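Local coordinates for protein ribokinase (Cryptococcus neoformans var. grubii serotype A, PDB 6CW5) that probably phosphorylates D-ribose at O-5 with ATP and a divalent metal ion, most likely magnesium, to give D-ribose 5-phosphate, working as a homodimer, at residues Gly19-Asp24 with Gly70-Asp75; Ala60-Gln65 with Phe287-Met292; Ser173-Leu176 with Gln180-Glu183; Leu202-Ala205 with Ala210-Gly213; Gly280-Gly285 with Ser320-Asn325. One frame throughout, in Å; residues are numbered along the deposited sequence.

Contact 1 of 5, residues Gly19-Asp24 with Gly70-Asp75; sequences GSVNID and GAIGDD
Val21 and Ile72 make the apolar touch between Gly19-Asp24 and Gly70-Asp75. Val21 CG1 lies 3.6 Å from Ile72 CG2, and the CB of Val21 is almost as near to that same methyl. Ile72 CG1 sits between the backbone N and the carbonyl carbon (chi1 58°). This leaves CG2 as the branch that reaches Val21. Further along, Ile23 sends its CD1 to within 3.8 Å of the backbone Asp75 O.

No direct hydrogen bond joins the segments. Two waters fill that role. Water 1 accepts from Ala71 N at 2.9 Å and also bonds Gly19 O. Water 2 lies between two carbonyls, 2.8 Å from both Val21 O and Ala71 O. The two backbones run nearly parallel, 13° apart end to end, but they are spreading. Their CA atoms are 5.8 Å apart at Gly19 and Gly70, and 6.7 Å at Val21 and Ile72. This is where neighbouring parallel strands 15-18 and 66-73 of the Rossmann-like core part company. The first chain passes into strand 22-29, which belongs to the smaller lid sheet of the PfkB fold.

The second shell holds both sides in place. Asn123 OD1 accepts from Val21 N, and Thr101 OG1 bonds both Gly73 N and Asp75 OD1. Val79 of helix 77-85 packs on Val21. Asn22 and Asp24 make no contact with Gly70-Asp75 and belong to the predicted substrate site. A glycerol, probably from the crystallisation liquor, is bound there to Asn22 ND2 and Asp24 OD2.

Contact 2 of 5, residues Ala60-Gln65 with Phe287-Met292; sequences ARAGGQ and FVAGLM
Ala62 and Ala289 meet in a helix-end packing contact on one side of the central sheet. Residues 60-65 finish helix 51-61 with a Schellman motif and lead into strand 66-73. Residues 287-292 are the C-terminal end of helix 279-292. The contact thus joins the end of one helix of the alpha/beta core to the flank of another.

The motif turns on Gly63. It is the first residue to leave helical geometry and has a positive phi of 102°. Gly63 N donates to Ala60 O at 3.0 Å, one of the bonds back into the last helical turn. Ala62, just before this reversal, directs its methyl at the other helix. There Ala62 CB and Ala289 CB stand 3.4 Å apart, closer than usual for two carbons. Small side chains at both positions let the backbones come this near.

After the reversal, Gly64 runs past the same helix flank with no side chain in the way. Gln65 then forms a backbone hydrogen bond with Cys15 in strand 15-18, just before strand 66-73 begins. On the opposing helix, Val288 and Met292 both pack on Cys15, and Val288 also rests on Leu142 of strand 140-143. The helix lies over strands 15-18 and 140-143, next to the strand that the first segment enters.

Met292 completes the contact. Its chain is bent at chi3 (-86°), which turns the CE methyl towards Gly64, with CE 4.6 Å from Gly64 CA. The sulfur, Met292 SD, lies 4.1 Å from the backbone Gln65 O.

Contact 3 of 5, residues Ser173-Leu176 with Gln180-Glu183; sequences SPML and QLRE
Leu176, Leu181 and Gln180 bury most of the surface here. Leu176 lies near the end of the loop that leads into helix 178-183, and the other two lie on that short helix. The loop therefore folds back against the helix it precedes. Leu176 CB is the hub, with Leu181 CD2 at 3.7 Å and Gln180 OE1 at 3.6 Å. The Leu176 and Gln180 side chains cross at about a right angle, and Leu176 CD2 also nears Gln180 CB. Leu181 meets a second loop residue: its CD1 is 3.8 Å from Met175 SD. The Met175 chain is bent at chi2 and chi3, and it crosses Leu181 at about a right angle.

The Gln180 amide has polar partners beyond the contact. With CG beside the backbone N (chi1 -72°) and the chain extended beyond it, the amide reaches back along the loop. Gln180 OE1 accepts from Thr177 N. Gln180 NE2 donates to Thr130 O of the second subunit.

Thus the contact itself is held by apolar packing. Gln180 adds a polar edge, where one amide both ties the helix start to its loop and bonds across the dimer.

Contact 4 of 5, residues Leu202-Ala205 with Ala210-Gly213; sequences LLLA and ANPG
An Asx turn that starts at Asn211 faces the end of helix 196-205, in the connection that leads on to helix 220-233. Leu203 and Leu204 of the helix meet this turn and Ala210 just before it. The contact closes a short helix-loop return, with only four residues between its segments.

Leu203 makes the inner half. Its CD1 reaches Pro212 CD at 3.8 Å, and the two side chains cross at about a right angle. The same methyl, Leu203 CD1, is 4.1 Å from Ala210 CB, so it sits against both apolar groups of the loop. Nearer the helix backbone, Leu203 CB is 3.6 Å from Ala210 O. That carbonyl oxygen is buried by the contact and has no hydrogen-bonding partner in the model, a local polar cost of the packing.

Leu204 makes the outer, more exposed half. Its CD1 lies 3.7 Å from Asn211 ND2, a contact of methyl with amide nitrogen.

Helix 220-233 backs the inner half, where Leu231 and Glu230 pack on Leu203, and Glu230 also packs on Ala210. Ser208 OG bonds Ala210 N from within the connection.

Pro212 takes the middle place of the Asx turn. Asn211 CG is anti to the backbone N (chi1 -171°), which sets the amide beside its own carbonyl, on the side of Gly213 N. Gly213 N then donates to Asn211 OD1 at 3.0 Å. The N-H···O angle is a bent 137°, and the donor stands 46° out of the carbonyl plane.

Contact 5 of 5, residues Gly280-Gly285 with Ser320-Asn325; sequences GDCFAG and SVPTLN
Asp281 OD2 is gripped twice, by a salt bridge from Lys51 NZ and a hydrogen bond from Asn54 ND2, and its neighbour Cys282 carries the contact with Val321 and Pro322. The other carboxylate oxygen, Asp281 OD1, is bonded by Gln55 NE2. All three partners come from the first turns of helix 51-61, and they fix the carboxylate in place.

Cys282 directs its side chain toward the loop. Its SG is anti to the backbone N (chi1 -175°), and this carries the sulfur to the proline ring. Cys282 SG lies 4.0 Å from Pro322 CD and 4.3 Å from Val321 CG2. No hydrogen bond crosses between the segments, so this is loose apolar packing of modest area.

Around this touch, Cys311 of helix 297-311 packs on Cys282, Phe57 and Ala58 of helix 51-61 pack on Val321, Tyr286 OH bonds Pro322 O, and Ser320 OG bonds Gly316 O. Backbone bonds such as Gly285 N to Asp281 O, 3.0 Å, show regular helix right after the aspartate.

Asp281 is the predicted proton acceptor, and Ser320 is predicted to belong to a potassium site. The helix start carrying the GAGD sequence, which ends at Asp281, is the anion-hole signature of PfkB-family sugar kinases.

Contacts 1 and 5 are buried and hold residues predicted to serve catalysis or substrate binding. Contacts 2, 3 and 4 are only partly buried. Contacts 2 and 5 share helix 279-292 and touch: Arg61 CB packs against Val321 CG1, and Ala62 O against Leu324 CD2. Contacts 3 and 4 also meet, through leucine packing and a probable hydrogen bond from Arg182 NH1 to Ala205 O. This pair lies on the opposite side of the chain's centre from contacts 2 and 5. No direct hydrogen bond crosses any of the five. Contact 1 alone adds bridging waters, at the core-to-lid transition, and contact 3 alone reaches the second subunit.

Contact 1 of 5, residues Gly19-Asp24 with Gly70-Asp75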
# COMPACT_ATOMS: atom_id res chain seq x y z
N GLY A 19 -1.99 -10.31 6.77
CA GLY A 19 -3.32 -10.64 6.28
C GLY A 19 -4.40 -10.33 7.29
O GLY A 19 -4.19 -9.59 8.25
N SER A 20 -5.55 -10.90 7.04
CA SER A 20 -6.80 -10.48 7.67
C SER A 20 -7.15 -11.32 8.89
O SER A 20 -6.75 -12.48 9.00
CB SER A 20 -7.92 -10.60 6.64
OG SER A 20 -7.97 -11.94 6.17
N VAL A 21 -7.98 -10.73 9.76
CA VAL A 21 -8.68 -11.41 10.83
C VAL A 21 -10.15 -11.08 10.69
O VAL A 21 -10.51 -9.90 10.59
CB VAL A 21 -8.17 -10.96 12.21
CG1 VAL A 21 -8.92 -11.68 13.34
CG2 VAL A 21 -6.67 -11.21 12.30
N ASN A 22 -11.00 -12.11 10.66
CA ASN A 22 -12.44 -11.92 10.54
C ASN A 22 -13.15 -12.60 11.69
O ASN A 22 -12.72 -13.65 12.18
CB ASN A 22 -13.01 -12.54 9.25
CG ASN A 22 -12.56 -11.81 8.00
OD1 ASN A 22 -12.28 -10.62 8.02
ND2 ASN A 22 -12.53 -12.52 6.91
N ILE A 23 -14.25 -11.99 12.10
CA ILE A 23 -15.26 -12.71 12.87
C ILE A 23 -16.23 -13.27 11.83
O ILE A 23 -16.88 -12.50 11.12
CB ILE A 23 -15.96 -11.81 13.88
CG1 ILE A 23 -14.92 -11.32 14.89
CG2 ILE A 23 -17.10 -12.57 14.57
CD1 ILE A 23 -15.46 -10.29 15.89
N ASP A 24 -16.29 -14.60 11.71
CA ASP A 24 -17.15 -15.27 10.75
C ASP A 24 -18.52 -15.45 11.37
O ASP A 24 -18.64 -15.98 12.47
CB ASP A 24 -16.60 -16.64 10.37
CG ASP A 24 -15.34 -16.57 9.49
OD1 ASP A 24 -14.94 -15.45 9.10
OD2 ASP A 24 -14.80 -17.65 9.19
N GLY A 70 -1.38 -7.44 11.20
CA GLY A 70 -2.69 -6.99 10.73
C GLY A 70 -3.37 -6.20 11.82
O GLY A 70 -2.70 -5.62 12.67
N ALA A 71 -4.70 -6.16 11.82
CA ALA A 71 -5.38 -5.33 12.81
C ALA A 71 -6.76 -5.89 13.12
O ALA A 71 -7.43 -6.44 12.24
CB ALA A 71 -5.50 -3.89 12.33
N ILE A 72 -7.19 -5.68 14.36
CA ILE A 72 -8.54 -6.02 14.80
C ILE A 72 -9.12 -4.82 15.53
O ILE A 72 -8.41 -3.86 15.86
CB ILE A 72 -8.58 -7.26 15.72
CG1 ILE A 72 -7.69 -7.02 16.95
CG2 ILE A 72 -8.14 -8.51 14.93
CD1 ILE A 72 -7.91 -8.04 18.08
N GLY A 73 -10.42 -4.90 15.83
CA GLY A 73 -11.00 -3.99 16.79
C GLY A 73 -11.04 -4.60 18.18
O GLY A 73 -10.72 -5.77 18.35
N ASP A 74 -11.46 -3.78 19.15
CA ASP A 74 -11.67 -4.27 20.52
C ASP A 74 -12.48 -5.56 20.53
O ASP A 74 -12.23 -6.45 21.36
CB ASP A 74 -12.40 -3.21 21.35
CG ASP A 74 -11.47 -2.22 22.00
OD1 ASP A 74 -10.25 -2.25 21.72
OD2 ASP A 74 -11.96 -1.40 22.81
N ASP A 75 -13.47 -5.66 19.64
CA ASP A 75 -14.39 -6.79 19.67
C ASP A 75 -13.76 -8.08 19.19
O ASP A 75 -14.39 -9.14 19.30
CB ASP A 75 -15.65 -6.47 18.85
CG ASP A 75 -15.36 -6.20 17.37
OD1 ASP A 75 -14.19 -6.05 16.94
OD2 ASP A 75 -16.36 -6.14 16.62
O HOH W 1 -5.76 -7.70 9.55
O HOH W 2 -9.97 -7.30 11.57

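Contact 2 of 5, residues Ala60-Gln65 with Phe287-Met292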
# COMPACT_ATOMS: atom_id res chain seq x y z
N ALA A 60 0.86 -22.61 12.72
CA ALA A 60 1.18 -22.91 14.11
C ALA A 60 0.78 -24.33 14.49
O ALA A 60 1.54 -25.05 15.15
CB ALA A 60 0.49 -21.88 15.02
N ARG A 61 -0.43 -24.75 14.11
CA ARG A 61 -0.85 -26.09 14.47
C ARG A 61 0.02 -27.14 13.79
O ARG A 61 0.22 -28.23 14.34
CB ARG A 61 -2.32 -26.30 14.11
N ALA A 62 0.56 -26.83 12.62
CA ALA A 62 1.45 -27.74 11.91
C ALA A 62 2.87 -27.72 12.45
O ALA A 62 3.70 -28.50 11.99
CB ALA A 62 1.46 -27.37 10.42
N GLY A 63 3.16 -26.86 13.42
CA GLY A 63 4.46 -26.86 14.05
C GLY A 63 5.43 -25.78 13.62
O GLY A 63 6.60 -25.83 14.01
N GLY A 64 4.99 -24.80 12.83
CA GLY A 64 5.85 -23.73 12.36
C GLY A 64 5.80 -22.50 13.25
O GLY A 64 4.79 -22.21 13.88
N GLN A 65 6.92 -21.78 13.31
CA GLN A 65 6.96 -20.48 13.99
C GLN A 65 6.31 -19.46 13.08
O GLN A 65 6.74 -19.31 11.93
CB GLN A 65 8.39 -20.06 14.28
CG GLN A 65 9.12 -20.98 15.21
CD GLN A 65 8.84 -20.63 16.64
OE1 GLN A 65 9.58 -19.85 17.25
NE2 GLN A 65 7.74 -21.15 17.18
N PHE A 287 0.91 -26.22 4.10
CA PHE A 287 1.90 -26.23 3.03
C PHE A 287 3.10 -25.37 3.39
O PHE A 287 4.25 -25.78 3.20
CB PHE A 287 1.25 -25.75 1.73
CG PHE A 287 2.23 -25.62 0.58
CD1 PHE A 287 2.73 -26.75 -0.05
CD2 PHE A 287 2.61 -24.36 0.12
CE1 PHE A 287 3.62 -26.64 -1.11
CE2 PHE A 287 3.50 -24.24 -0.93
CZ PHE A 287 4.01 -25.39 -1.55
N VAL A 288 2.86 -24.16 3.88
CA VAL A 288 3.95 -23.29 4.31
C VAL A 288 4.73 -23.94 5.45
O VAL A 288 5.97 -23.94 5.46
CB VAL A 288 3.40 -21.91 4.70
CG1 VAL A 288 4.48 -21.07 5.38
CG2 VAL A 288 2.84 -21.18 3.47
N ALA A 289 4.04 -24.52 6.43
CA ALA A 289 4.78 -25.21 7.49
C ALA A 289 5.61 -26.35 6.93
O ALA A 289 6.68 -26.66 7.45
CB ALA A 289 3.84 -25.75 8.57
N GLY A 290 5.12 -27.00 5.86
CA GLY A 290 5.90 -28.04 5.22
C GLY A 290 7.12 -27.48 4.51
O GLY A 290 8.18 -28.09 4.52
N LEU A 291 6.97 -26.32 3.86
CA LEU A 291 8.13 -25.67 3.27
C LEU A 291 9.16 -25.32 4.34
O LEU A 291 10.36 -25.54 4.16
CB LEU A 291 7.70 -24.43 2.49
CG LEU A 291 6.84 -24.63 1.24
CD1 LEU A 291 6.48 -23.30 0.62
CD2 LEU A 291 7.53 -25.52 0.24
N MET A 292 8.70 -24.80 5.48
CA MET A 292 9.63 -24.40 6.53
C MET A 292 10.30 -25.57 7.24
O MET A 292 11.39 -25.40 7.79
CB MET A 292 8.90 -23.55 7.57
CG MET A 292 8.60 -22.16 7.09
SD MET A 292 7.90 -21.31 8.49
CE MET A 292 6.25 -21.83 8.22

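Contact 3 of 5, residues Ser173-Leu176 with Gln180-Glu183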
# COMPACT_ATOMS: atom_id res chain seq x y z
N SER A 173 -7.33 -14.36 -2.69
CA SER A 173 -8.70 -14.48 -2.17
C SER A 173 -9.00 -13.29 -1.27
O SER A 173 -8.30 -13.09 -0.26
CB SER A 173 -8.88 -15.78 -1.39
OG SER A 173 -10.19 -15.82 -0.83
N PRO A 174 -10.05 -12.52 -1.55
CA PRO A 174 -10.94 -12.63 -2.73
C PRO A 174 -10.19 -12.30 -4.01
O PRO A 174 -9.13 -11.72 -3.91
CB PRO A 174 -12.01 -11.59 -2.46
CG PRO A 174 -11.34 -10.58 -1.49
CD PRO A 174 -10.48 -11.45 -0.62
N MET A 175 -10.73 -12.66 -5.17
CA MET A 175 -9.98 -12.48 -6.41
C MET A 175 -9.73 -11.00 -6.71
O MET A 175 -10.57 -10.13 -6.45
CB MET A 175 -10.75 -13.15 -7.57
CG MET A 175 -10.03 -13.13 -8.94
SD MET A 175 -8.34 -13.66 -8.91
CE MET A 175 -8.50 -15.34 -8.27
N LEU A 176 -8.54 -10.73 -7.25
CA LEU A 176 -8.12 -9.41 -7.70
C LEU A 176 -8.82 -9.09 -9.02
O LEU A 176 -9.29 -9.98 -9.72
CB LEU A 176 -6.58 -9.38 -7.91
CG LEU A 176 -5.73 -9.36 -6.61
CD1 LEU A 176 -5.86 -10.66 -5.83
CD2 LEU A 176 -4.25 -9.12 -6.97
N GLN A 180 -5.47 -5.68 -11.97
CA GLN A 180 -4.55 -5.92 -10.86
C GLN A 180 -3.74 -7.19 -11.07
O GLN A 180 -2.54 -7.22 -10.78
CB GLN A 180 -5.33 -6.00 -9.56
CG GLN A 180 -5.86 -4.65 -9.11
CD GLN A 180 -6.88 -4.76 -8.00
OE1 GLN A 180 -7.36 -5.86 -7.65
NE2 GLN A 180 -7.20 -3.62 -7.40
N LEU A 181 -4.38 -8.26 -11.55
CA LEU A 181 -3.63 -9.49 -11.82
C LEU A 181 -2.56 -9.25 -12.88
O LEU A 181 -1.42 -9.70 -12.73
CB LEU A 181 -4.60 -10.61 -12.27
CG LEU A 181 -5.60 -11.05 -11.20
CD1 LEU A 181 -6.67 -11.93 -11.90
CD2 LEU A 181 -4.87 -11.84 -10.11
N ARG A 182 -2.90 -8.52 -13.94
CA ARG A 182 -1.92 -8.29 -15.00
C ARG A 182 -0.76 -7.43 -14.56
O ARG A 182 0.33 -7.51 -15.17
CB ARG A 182 -2.59 -7.64 -16.22
CG ARG A 182 -3.55 -8.56 -16.93
CD ARG A 182 -4.10 -7.89 -18.20
NE ARG A 182 -5.06 -6.82 -17.94
CZ ARG A 182 -6.38 -6.99 -17.93
NH1 ARG A 182 -6.91 -8.21 -18.13
NH2 ARG A 182 -7.18 -5.96 -17.71
N GLU A 183 -0.93 -6.63 -13.51
CA GLU A 183 0.14 -5.73 -13.06
C GLU A 183 0.85 -6.24 -11.82
O GLU A 183 1.77 -5.58 -11.34
CB GLU A 183 -0.46 -4.34 -12.78
CG GLU A 183 -0.89 -3.65 -14.09
CD GLU A 183 -1.99 -2.63 -13.90
OE1 GLU A 183 -2.04 -2.01 -12.81
OE2 GLU A 183 -2.80 -2.46 -14.84

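Contact 4 of 5, residues Leu202-Ala205 with Ala210-Gly213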
# COMPACT_ATOMS: atom_id res chain seq x y z
N LEU A 202 -7.15 -16.22 -13.34
CA LEU A 202 -5.88 -15.69 -13.83
C LEU A 202 -5.74 -15.89 -15.33
O LEU A 202 -5.35 -14.98 -16.07
CB LEU A 202 -4.70 -16.35 -13.11
CG LEU A 202 -4.19 -15.58 -11.89
CD1 LEU A 202 -5.21 -15.64 -10.75
CD2 LEU A 202 -2.85 -16.21 -11.49
N LEU A 203 -6.01 -17.11 -15.80
CA LEU A 203 -5.87 -17.37 -17.23
C LEU A 203 -6.74 -16.43 -18.04
O LEU A 203 -6.31 -15.90 -19.07
CB LEU A 203 -6.21 -18.84 -17.53
CG LEU A 203 -5.08 -19.79 -17.14
CD1 LEU A 203 -5.60 -21.21 -17.09
CD2 LEU A 203 -3.89 -19.70 -18.13
N LEU A 204 -7.98 -16.20 -17.58
CA LEU A 204 -8.88 -15.30 -18.30
C LEU A 204 -8.35 -13.87 -18.29
O LEU A 204 -8.43 -13.17 -19.29
CB LEU A 204 -10.28 -15.32 -17.67
CG LEU A 204 -11.22 -16.48 -18.01
CD1 LEU A 204 -12.50 -16.38 -17.17
CD2 LEU A 204 -11.53 -16.46 -19.49
N ALA A 205 -7.81 -13.42 -17.15
CA ALA A 205 -7.28 -12.07 -17.09
C ALA A 205 -6.05 -11.94 -17.98
O ALA A 205 -5.72 -10.82 -18.42
CB ALA A 205 -6.94 -11.69 -15.64
N ALA A 210 -8.51 -20.63 -22.00
CA ALA A 210 -8.61 -21.74 -21.06
C ALA A 210 -9.32 -21.28 -19.80
O ALA A 210 -9.09 -20.16 -19.32
CB ALA A 210 -7.23 -22.29 -20.71
N ASN A 211 -10.24 -22.10 -19.29
CA ASN A 211 -10.87 -21.84 -17.99
C ASN A 211 -11.12 -23.15 -17.28
O ASN A 211 -12.22 -23.71 -17.35
CB ASN A 211 -12.16 -21.03 -18.12
CG ASN A 211 -12.68 -20.57 -16.75
OD1 ASN A 211 -12.11 -20.92 -15.71
ND2 ASN A 211 -13.75 -19.80 -16.75
N PRO A 212 -10.14 -23.65 -16.53
CA PRO A 212 -10.35 -24.91 -15.81
C PRO A 212 -11.49 -24.83 -14.81
O PRO A 212 -12.00 -25.87 -14.39
CB PRO A 212 -9.00 -25.17 -15.12
CG PRO A 212 -8.01 -24.29 -15.84
CD PRO A 212 -8.81 -23.08 -16.27
N GLY A 213 -11.94 -23.63 -14.45
CA GLY A 213 -13.09 -23.55 -13.57
C GLY A 213 -14.38 -24.06 -14.17
O GLY A 213 -15.36 -24.22 -13.44

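Contact 5 of 5, residues Gly280-Gly285 with Ser320-Asn325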
# COMPACT_ATOMS: atom_id res chain seq x y z
N GLY A 280 -9.28 -24.72 2.59
CA GLY A 280 -8.21 -24.20 1.77
C GLY A 280 -7.18 -23.44 2.59
O GLY A 280 -5.99 -23.54 2.35
N ASP A 281 -7.65 -22.68 3.59
CA ASP A 281 -6.72 -21.98 4.47
C ASP A 281 -5.89 -22.96 5.28
O ASP A 281 -4.68 -22.77 5.47
CB ASP A 281 -7.48 -21.04 5.41
CG ASP A 281 -8.15 -19.91 4.66
OD1 ASP A 281 -7.68 -19.58 3.56
OD2 ASP A 281 -9.14 -19.35 5.16
N CYS A 282 -6.52 -24.02 5.78
CA CYS A 282 -5.77 -25.09 6.43
C CYS A 282 -4.66 -25.61 5.52
O CYS A 282 -3.49 -25.68 5.91
CB CYS A 282 -6.71 -26.22 6.83
SG CYS A 282 -5.89 -27.50 7.77
N PHE A 283 -5.02 -25.96 4.29
CA PHE A 283 -4.02 -26.46 3.35
C PHE A 283 -2.86 -25.48 3.21
O PHE A 283 -1.69 -25.88 3.30
CB PHE A 283 -4.68 -26.73 1.99
CG PHE A 283 -3.72 -27.28 0.98
CD1 PHE A 283 -3.52 -28.64 0.88
CD2 PHE A 283 -3.02 -26.43 0.14
CE1 PHE A 283 -2.63 -29.15 -0.05
CE2 PHE A 283 -2.13 -26.94 -0.78
CZ PHE A 283 -1.94 -28.30 -0.88
N ALA A 284 -3.16 -24.19 3.02
CA ALA A 284 -2.10 -23.21 2.79
C ALA A 284 -1.13 -23.13 3.96
O ALA A 284 0.09 -23.10 3.78
CB ALA A 284 -2.72 -21.84 2.53
N GLY A 285 -1.66 -23.06 5.19
CA GLY A 285 -0.77 -23.00 6.34
C GLY A 285 0.05 -24.27 6.53
O GLY A 285 1.24 -24.21 6.85
N SER A 320 -11.11 -26.12 13.48
CA SER A 320 -10.96 -27.45 12.91
C SER A 320 -9.56 -27.74 12.37
O SER A 320 -9.33 -28.83 11.84
CB SER A 320 -12.00 -27.67 11.80
OG SER A 320 -11.86 -26.73 10.75
N VAL A 321 -8.63 -26.79 12.48
CA VAL A 321 -7.27 -27.03 12.03
C VAL A 321 -6.60 -28.04 12.96
O VAL A 321 -6.42 -27.76 14.15
CB VAL A 321 -6.45 -25.73 11.97
CG1 VAL A 321 -5.00 -26.06 11.70
CG2 VAL A 321 -7.00 -24.81 10.89
N PRO A 322 -6.23 -29.22 12.46
CA PRO A 322 -5.66 -30.24 13.35
C PRO A 322 -4.25 -29.89 13.79
O PRO A 322 -3.58 -29.02 13.23
CB PRO A 322 -5.67 -31.50 12.48
CG PRO A 322 -5.58 -30.99 11.07
CD PRO A 322 -6.33 -29.67 11.06
N THR A 323 -3.80 -30.58 14.84
CA THR A 323 -2.41 -30.56 15.26
C THR A 323 -1.60 -31.54 14.41
O THR A 323 -2.14 -32.36 13.68
CB THR A 323 -2.28 -30.90 16.74
OG1 THR A 323 -2.80 -32.21 16.96
CG2 THR A 323 -3.05 -29.89 17.59
N LEU A 324 -0.27 -31.45 14.52
CA LEU A 324 0.61 -32.27 13.70
C LEU A 324 0.55 -33.73 14.15
O LEU A 324 0.95 -34.07 15.27
CB LEU A 324 2.04 -31.73 13.76
CG LEU A 324 3.08 -32.43 12.89
CD1 LEU A 324 2.67 -32.40 11.42
CD2 LEU A 324 4.45 -31.81 13.09
N ASN A 325 0.04 -34.61 13.28
CA ASN A 325 -0.21 -36.01 13.64
C ASN A 325 0.20 -36.97 12.54
O ASN A 325 -0.65 -37.46 11.78
CB ASN A 325 -1.69 -36.20 13.98
CG ASN A 325 -2.11 -35.45 15.23
OD1 ASN A 325 -3.27 -35.03 15.36
ND2 ASN A 325 -1.18 -35.27 16.16